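Local coordinates for oxidoreductase, Gfo/Idh/MocA family (Pseudomonas syringae pv. tomato, PDB 3DTY), which probably acts as a nicotinamide-dinucleotide-dependent oxidoreductase, its substrate not established, and binds magnesium, at residues C32-L35 with T39-L42; Q124-R129 with G370-E375. All coordinates share one frame; numbering follows the deposited sequence.

Contact 1: residues C32-L35 with T39-L42; sequences CAAL and TFVL
Ala34 and Phe40 meet across the short turn between helix 27-35 and strand 40-46, and they do so in both a polar and an apolar way. The polar link is a single weak hydrogen bond. Phe40 N gives its hydrogen to Ala34 O over 3.1 Å, but the angle at the hydrogen is 128°, so the bond is markedly bent. The same carbonyl oxygen lies at the edge of the Phe40 ring, close to the ring plane, with Ala34 O 3.4 Å from Phe40 CD2. One oxygen from the last turn of the helix therefore faces both the backbone and the aromatic edge of the first strand residue. The hydroxyl of Thr39 turns elsewhere, to the backbone oxygen of Arg36 within the connecting turn.

Two apolar contacts accompany it. Ala34 CB rests 3.9 Å from Phe40 CD2, where the first torsion of Phe40 (chi1 -72°) sets CG beside its own backbone N and lays the CD2 edge of the ring beside Ala34. Leu35 starts out pointing away from the strand, yet its extended end returns: Leu35 CD2 comes within 3.5 Å of Phe40 O and lies 4.4 Å from Leu42 CB. Trp15 of strand 13-17 touches Ala34, Leu35 and Leu42 and meets the Phe40 ring with the planes about 55° apart, while Tyr338 of helix 330-349 packs on Ala34.

Strand 13-17, helix 27-35 and strand 40-46 form a beta-alpha-beta crossover, the opening unit of a Rossmann fold, and this contact closes its return from helix to strand.

Contact 2: residues Q124-R129 with G370-E375; sequences QAENLR and GVRWVE. With MG (magnesium ion), chain F.
Glu126 and Arg372 join two helices from different parts of the chain: helix 122-134 in the Rossmann-fold region and helix 364-382 in the C-terminal alpha/beta region. Followed outward from CB, the glutamate first places CG beside its own backbone N (chi1 -58°), then bends at chi2 (-79°), which swings the carboxylate toward the second helix. Neither CB nor CG makes a close contact there; the two oxygens of CD do the work, and they divide it. Glu126 OE1 reaches one turn on along its own helix to a salt bridge with Arg129 NH1 at 3.1 Å. Glu126 OE2 crosses to the edge of the Arg372 guanidinium, near its plane, and accepts a long, weak but nearly straight bond from Arg372 NH2 at 3.3 Å. The carboxylate and guanidinium planes stand 52° apart.

Each arginine has a further acid: Arg372 NE pairs with Glu369 and Arg129 NH2 with Asp365, so the network extends along helix 364-382. Glu126 bridges the two arginines from one side; Arg129 NH1 and Arg372 NH2 are 4.6 Å apart, and the negative charge probably eases their proximity. Nearer the helix backbones, Ala125 CB meets Val371 CB at 4.3 Å.

Next to Glu126 in the chain, Asn127 binds the metal. With Glu123 and four waters it completes the shell of six around magnesium, and Asn127 OD1 lies 2.2 Å from the ion.

Contact 1 is local, its segments separated by three residues, and closes one unit of the Rossmann domain; contact 2 spans 240 residues and joins the Rossmann-fold region to the C-terminal alpha/beta region. Both are partly buried and share no secondary-structure element. In contact 1 apolar side chains prevail, with one weak backbone bond, and buried residues are set against the sheet and helix 330-349. Contact 2 keeps a small buried apolar pair beside partly exposed charged side chains, with the magnesium site on helix 122-134. The centres of contact 1 and contact 2 are about 27 Å apart. The nearest atoms of contact 1 and contact 2 are about 18 Å apart, without touching.

Contact 1: residues C32-L35 with T39-L42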
ATOM      1  N   CYS A  32      -0.680  29.348  12.604  1.00  8.69           N
ATOM      2  CA  CYS A  32       0.130  29.018  11.441  1.00  9.98           C
ATOM      3  C   CYS A  32      -0.667  29.246  10.163  1.00  9.98           C
ATOM      4  O   CYS A  32      -0.162  29.799   9.193  1.00 10.63           O
ATOM      5  CB  CYS A  32       0.565  27.551  11.483  1.00  8.22           C
ATOM      6  SG  CYS A  32       1.731  27.113  12.800  1.00 12.51           S
ATOM      7  N   ALA A  33      -1.917  28.798  10.169  1.00  9.28           N
ATOM      8  CA  ALA A  33      -2.767  28.923   8.992  1.00  8.88           C
ATOM      9  C   ALA A  33      -3.144  30.365   8.678  1.00  9.17           C
ATOM     10  O   ALA A  33      -3.024  30.811   7.538  1.00  9.20           O
ATOM     11  CB  ALA A  33      -4.036  28.072   9.172  1.00  6.83           C
ATOM     12  N   ALA A  34      -3.593  31.094   9.693  1.00  9.55           N
ATOM     13  CA  ALA A  34      -4.016  32.477   9.502  1.00  7.63           C
ATOM     14  C   ALA A  34      -2.881  33.433   9.152  1.00  8.60           C
ATOM     15  O   ALA A  34      -3.040  34.305   8.293  1.00  6.55           O
ATOM     16  CB  ALA A  34      -4.741  32.967  10.747  1.00  6.25           C
ATOM     17  N   LEU A  35      -1.736  33.269   9.810  1.00  7.34           N
ATOM     18  CA  LEU A  35      -0.597  34.150   9.569  1.00  8.86           C
ATOM     19  C   LEU A  35       0.210  33.820   8.322  1.00 10.33           C
ATOM     20  O   LEU A  35       1.034  34.619   7.877  1.00 10.93           O
ATOM     21  CB  LEU A  35       0.335  34.152  10.788  1.00  8.03           C
ATOM     22  CG  LEU A  35      -0.374  34.451  12.105  1.00  7.93           C
ATOM     23  CD1 LEU A  35       0.628  34.419  13.228  1.00  6.09           C
ATOM     24  CD2 LEU A  35      -1.070  35.801  12.028  1.00  8.49           C
ATOM     25  N   THR A  39      -1.893  36.726   5.479  1.00 12.05           N
ATOM     26  CA  THR A  39      -3.292  36.915   5.125  1.00 12.61           C
ATOM     27  C   THR A  39      -3.985  37.607   6.286  1.00 11.79           C
ATOM     28  O   THR A  39      -4.882  38.421   6.096  1.00 11.37           O
ATOM     29  CB  THR A  39      -3.981  35.572   4.869  1.00 13.90           C
ATOM     30  OG1 THR A  39      -3.246  34.846   3.878  1.00 15.87           O
ATOM     31  CG2 THR A  39      -5.408  35.793   4.382  1.00 15.45           C
ATOM     32  N   PHE A  40      -3.561  37.259   7.496  1.00 10.94           N
ATOM     33  CA  PHE A  40      -4.108  37.845   8.711  1.00 10.58           C
ATOM     34  C   PHE A  40      -2.949  38.349   9.558  1.00 10.59           C
ATOM     35  O   PHE A  40      -1.805  37.941   9.363  1.00 11.24           O
ATOM     36  CB  PHE A  40      -4.879  36.798   9.523  1.00 11.17           C
ATOM     37  CG  PHE A  40      -6.195  36.387   8.918  1.00 10.70           C
ATOM     38  CD1 PHE A  40      -7.369  37.041   9.273  1.00 10.92           C
ATOM     39  CD2 PHE A  40      -6.259  35.339   8.007  1.00 11.80           C
ATOM     40  CE1 PHE A  40      -8.596  36.655   8.736  1.00 10.37           C
ATOM     41  CE2 PHE A  40      -7.480  34.938   7.458  1.00 12.62           C
ATOM     42  CZ  PHE A  40      -8.655  35.601   7.822  1.00 11.78           C
ATOM     43  N   VAL A  41      -3.246  39.249  10.486  1.00 10.00           N
ATOM     44  CA  VAL A  41      -2.236  39.754  11.399  1.00 11.74           C
ATOM     45  C   VAL A  41      -2.883  39.782  12.781  1.00 11.01           C
ATOM     46  O   VAL A  41      -3.935  40.402  12.979  1.00 11.85           O
ATOM     47  CB  VAL A  41      -1.731  41.167  11.007  1.00 11.69           C
ATOM     48  CG1 VAL A  41      -2.901  42.129  10.852  1.00 13.89           C
ATOM     49  CG2 VAL A  41      -0.757  41.674  12.070  1.00 13.93           C
ATOM     50  N   LEU A  42      -2.255  39.089  13.722  1.00 10.59           N
ATOM     51  CA  LEU A  42      -2.763  39.000  15.085  1.00 11.81           C
ATOM     52  C   LEU A  42      -2.425  40.256  15.877  1.00 11.34           C
ATOM     53  O   LEU A  42      -1.262  40.488  16.202  1.00 13.16           O
ATOM     54  CB  LEU A  42      -2.158  37.776  15.771  1.00 11.81           C
ATOM     55  CG  LEU A  42      -2.634  37.512  17.193  1.00 12.25           C
ATOM     56  CD1 LEU A  42      -4.106  37.143  17.157  1.00  8.43           C
ATOM     57  CD2 LEU A  42      -1.801  36.400  17.824  1.00 11.83           C
TER

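Contact 2: residues Q124-R129 with G370-E375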
ATOM      1  N   GLN A 124     -29.972  27.308  17.908  1.00 11.82           N
ATOM      2  CA  GLN A 124     -28.870  28.237  18.135  1.00 11.80           C
ATOM      3  C   GLN A 124     -28.200  28.495  16.786  1.00 11.63           C
ATOM      4  O   GLN A 124     -27.919  29.638  16.437  1.00 10.54           O
ATOM      5  CB  GLN A 124     -27.846  27.652  19.119  1.00 12.22           C
ATOM      6  CG  GLN A 124     -28.387  27.418  20.514  1.00 15.04           C
ATOM      7  CD  GLN A 124     -27.391  26.713  21.418  1.00 17.95           C
ATOM      8  OE1 GLN A 124     -26.601  25.882  20.967  1.00 17.20           O
ATOM      9  NE2 GLN A 124     -27.439  27.028  22.703  1.00 18.75           N
ATOM     10  N   ALA A 125     -27.958  27.428  16.028  1.00 11.33           N
ATOM     11  CA  ALA A 125     -27.328  27.557  14.714  1.00 10.98           C
ATOM     12  C   ALA A 125     -28.089  28.535  13.816  1.00 11.29           C
ATOM     13  O   ALA A 125     -27.483  29.390  13.165  1.00 10.75           O
ATOM     14  CB  ALA A 125     -27.253  26.206  14.045  1.00 11.94           C
ATOM     15  N   GLU A 126     -29.413  28.406  13.780  1.00 12.46           N
ATOM     16  CA  GLU A 126     -30.248  29.282  12.961  1.00 14.27           C
ATOM     17  C   GLU A 126     -30.170  30.725  13.453  1.00 14.43           C
ATOM     18  O   GLU A 126     -30.330  31.658  12.666  1.00 15.46           O
ATOM     19  CB  GLU A 126     -31.704  28.807  12.978  1.00 16.32           C
ATOM     20  CG  GLU A 126     -31.892  27.387  12.479  1.00 20.90           C
ATOM     21  CD  GLU A 126     -31.867  27.277  10.970  1.00 23.72           C
ATOM     22  OE1 GLU A 126     -31.353  28.200  10.305  1.00 26.23           O
ATOM     23  OE2 GLU A 126     -32.356  26.254  10.446  1.00 26.68           O
ATOM     24  N   ASN A 127     -29.927  30.906  14.752  1.00 15.30           N
ATOM     25  CA  ASN A 127     -29.805  32.250  15.324  1.00 14.41           C
ATOM     26  C   ASN A 127     -28.533  32.921  14.817  1.00 13.52           C
ATOM     27  O   ASN A 127     -28.541  34.102  14.465  1.00 12.31           O
ATOM     28  CB  ASN A 127     -29.748  32.214  16.856  1.00 16.93           C
ATOM     29  CG  ASN A 127     -31.051  31.775  17.482  1.00 20.29           C
ATOM     30  OD1 ASN A 127     -32.094  31.775  16.834  1.00 21.13           O
ATOM     31  ND2 ASN A 127     -31.000  31.412  18.763  1.00 23.35           N
ATOM     32  N   LEU A 128     -27.438  32.166  14.794  1.00 11.80           N
ATOM     33  CA  LEU A 128     -26.164  32.695  14.331  1.00 10.13           C
ATOM     34  C   LEU A 128     -26.260  33.036  12.844  1.00  9.86           C
ATOM     35  O   LEU A 128     -25.738  34.060  12.395  1.00 10.22           O
ATOM     36  CB  LEU A 128     -25.052  31.675  14.590  1.00  8.20           C
ATOM     37  CG  LEU A 128     -24.833  31.287  16.061  1.00  8.48           C
ATOM     38  CD1 LEU A 128     -23.697  30.280  16.180  1.00  8.03           C
ATOM     39  CD2 LEU A 128     -24.506  32.535  16.868  1.00 10.13           C
ATOM     40  N   ARG A 129     -26.940  32.181  12.086  1.00 10.58           N
ATOM     41  CA  ARG A 129     -27.130  32.405  10.654  1.00 12.79           C
ATOM     42  C   ARG A 129     -27.930  33.696  10.445  1.00 13.62           C
ATOM     43  O   ARG A 129     -27.609  34.501   9.567  1.00 13.29           O
ATOM     44  CB  ARG A 129     -27.878  31.224  10.028  1.00 14.06           C
ATOM     45  CG  ARG A 129     -28.335  31.471   8.596  1.00 17.88           C
ATOM     46  CD  ARG A 129     -29.229  30.346   8.098  1.00 20.10           C
ATOM     47  NE  ARG A 129     -28.460  29.295   7.457  1.00 24.29           N
ATOM     48  CZ  ARG A 129     -28.947  28.102   7.135  1.00 25.23           C
ATOM     49  NH1 ARG A 129     -30.212  27.802   7.405  1.00 24.65           N
ATOM     50  NH2 ARG A 129     -28.170  27.214   6.525  1.00 25.13           N
ATOM     51  N   GLY A 370     -23.866  21.046   9.865  1.00 11.13           N
ATOM     52  CA  GLY A 370     -23.063  20.164  10.691  1.00 11.10           C
ATOM     53  C   GLY A 370     -23.758  19.937  12.021  1.00 11.70           C
ATOM     54  O   GLY A 370     -23.718  18.846  12.591  1.00 12.48           O
ATOM     55  N   VAL A 371     -24.393  20.986  12.523  1.00 10.93           N
ATOM     56  CA  VAL A 371     -25.128  20.909  13.778  1.00  9.59           C
ATOM     57  C   VAL A 371     -26.397  20.097  13.541  1.00  8.40           C
ATOM     58  O   VAL A 371     -26.740  19.234  14.335  1.00  8.80           O
ATOM     59  CB  VAL A 371     -25.512  22.318  14.285  1.00  9.31           C
ATOM     60  CG1 VAL A 371     -26.410  22.209  15.504  1.00  9.66           C
ATOM     61  CG2 VAL A 371     -24.247  23.115  14.619  1.00  8.15           C
ATOM     62  N   ARG A 372     -27.088  20.370  12.438  1.00  7.54           N
ATOM     63  CA  ARG A 372     -28.317  19.647  12.132  1.00  8.43           C
ATOM     64  C   ARG A 372     -28.055  18.148  12.006  1.00  7.72           C
ATOM     65  O   ARG A 372     -28.769  17.345  12.593  1.00  9.10           O
ATOM     66  CB  ARG A 372     -28.950  20.146  10.826  1.00  9.43           C
ATOM     67  CG  ARG A 372     -30.372  19.614  10.608  1.00 13.48           C
ATOM     68  CD  ARG A 372     -30.896  19.910   9.214  1.00 16.49           C
ATOM     69  NE  ARG A 372     -30.715  21.308   8.828  1.00 22.06           N
ATOM     70  CZ  ARG A 372     -31.379  22.331   9.358  1.00 22.11           C
ATOM     71  NH1 ARG A 372     -32.283  22.130  10.307  1.00 22.29           N
ATOM     72  NH2 ARG A 372     -31.138  23.559   8.931  1.00 22.46           N
ATOM     73  N   TRP A 373     -27.032  17.779  11.241  1.00  6.52           N
ATOM     74  CA  TRP A 373     -26.711  16.370  11.046  1.00  7.45           C
ATOM     75  C   TRP A 373     -26.526  15.655  12.385  1.00  8.15           C
ATOM     76  O   TRP A 373     -27.056  14.571  12.590  1.00  8.74           O
ATOM     77  CB  TRP A 373     -25.444  16.204  10.206  1.00  6.74           C
ATOM     78  CG  TRP A 373     -25.130  14.773   9.893  1.00  8.42           C
ATOM     79  CD1 TRP A 373     -25.752  13.975   8.968  1.00  8.85           C
ATOM     80  CD2 TRP A 373     -24.129  13.958  10.519  1.00  9.29           C
ATOM     81  NE1 TRP A 373     -25.194  12.715   8.982  1.00  8.64           N
ATOM     82  CE2 TRP A 373     -24.198  12.679   9.924  1.00  8.73           C
ATOM     83  CE3 TRP A 373     -23.180  14.185  11.525  1.00  9.37           C
ATOM     84  CZ2 TRP A 373     -23.349  11.630  10.299  1.00  7.76           C
ATOM     85  CZ3 TRP A 373     -22.334  13.137  11.899  1.00  8.96           C
ATOM     86  CH2 TRP A 373     -22.429  11.876  11.284  1.00  8.19           C
ATOM     87  N   VAL A 374     -25.773  16.265  13.292  1.00  7.76           N
ATOM     88  CA  VAL A 374     -25.553  15.658  14.597  1.00  7.79           C
ATOM     89  C   VAL A 374     -26.867  15.556  15.375  1.00  7.77           C
ATOM     90  O   VAL A 374     -27.147  14.531  15.996  1.00  9.34           O
ATOM     91  CB  VAL A 374     -24.519  16.466  15.411  1.00  7.18           C
ATOM     92  CG1 VAL A 374     -24.523  16.020  16.872  1.00  9.29           C
ATOM     93  CG2 VAL A 374     -23.130  16.272  14.805  1.00  7.17           C
ATOM     94  N   GLU A 375     -27.674  16.611  15.326  1.00  8.04           N
ATOM     95  CA  GLU A 375     -28.954  16.637  16.033  1.00  7.77           C
ATOM     96  C   GLU A 375     -29.893  15.533  15.529  1.00  8.71           C
ATOM     97  O   GLU A 375     -30.539  14.861  16.329  1.00  8.88           O
ATOM     98  CB  GLU A 375     -29.613  18.023  15.885  1.00 10.28           C
ATOM     99  CG  GLU A 375     -30.839  18.262  16.784  1.00 12.05           C
ATOM    100  CD  GLU A 375     -31.206  19.743  16.927  1.00 15.38           C
ATOM    101  OE1 GLU A 375     -30.419  20.515  17.530  1.00 14.52           O
ATOM    102  OE2 GLU A 375     -32.282  20.138  16.433  1.00 13.07           O
TER
HETATM  103 MG    MG F 399     -34.078  31.285  17.656  1.00 29.99          MG
HETATM  104  O   HOH W   1     -34.688  32.541  15.844  1.00 22.55           O
HETATM  105  O   HOH W   2     -33.709  30.259  15.841  1.00 23.22           O
HETATM  106  O   HOH W   3     -35.881  30.746  17.641  1.00 15.36           O
HETATM  107  O   HOH W   4     -34.084  32.855  18.776  1.00 23.65           O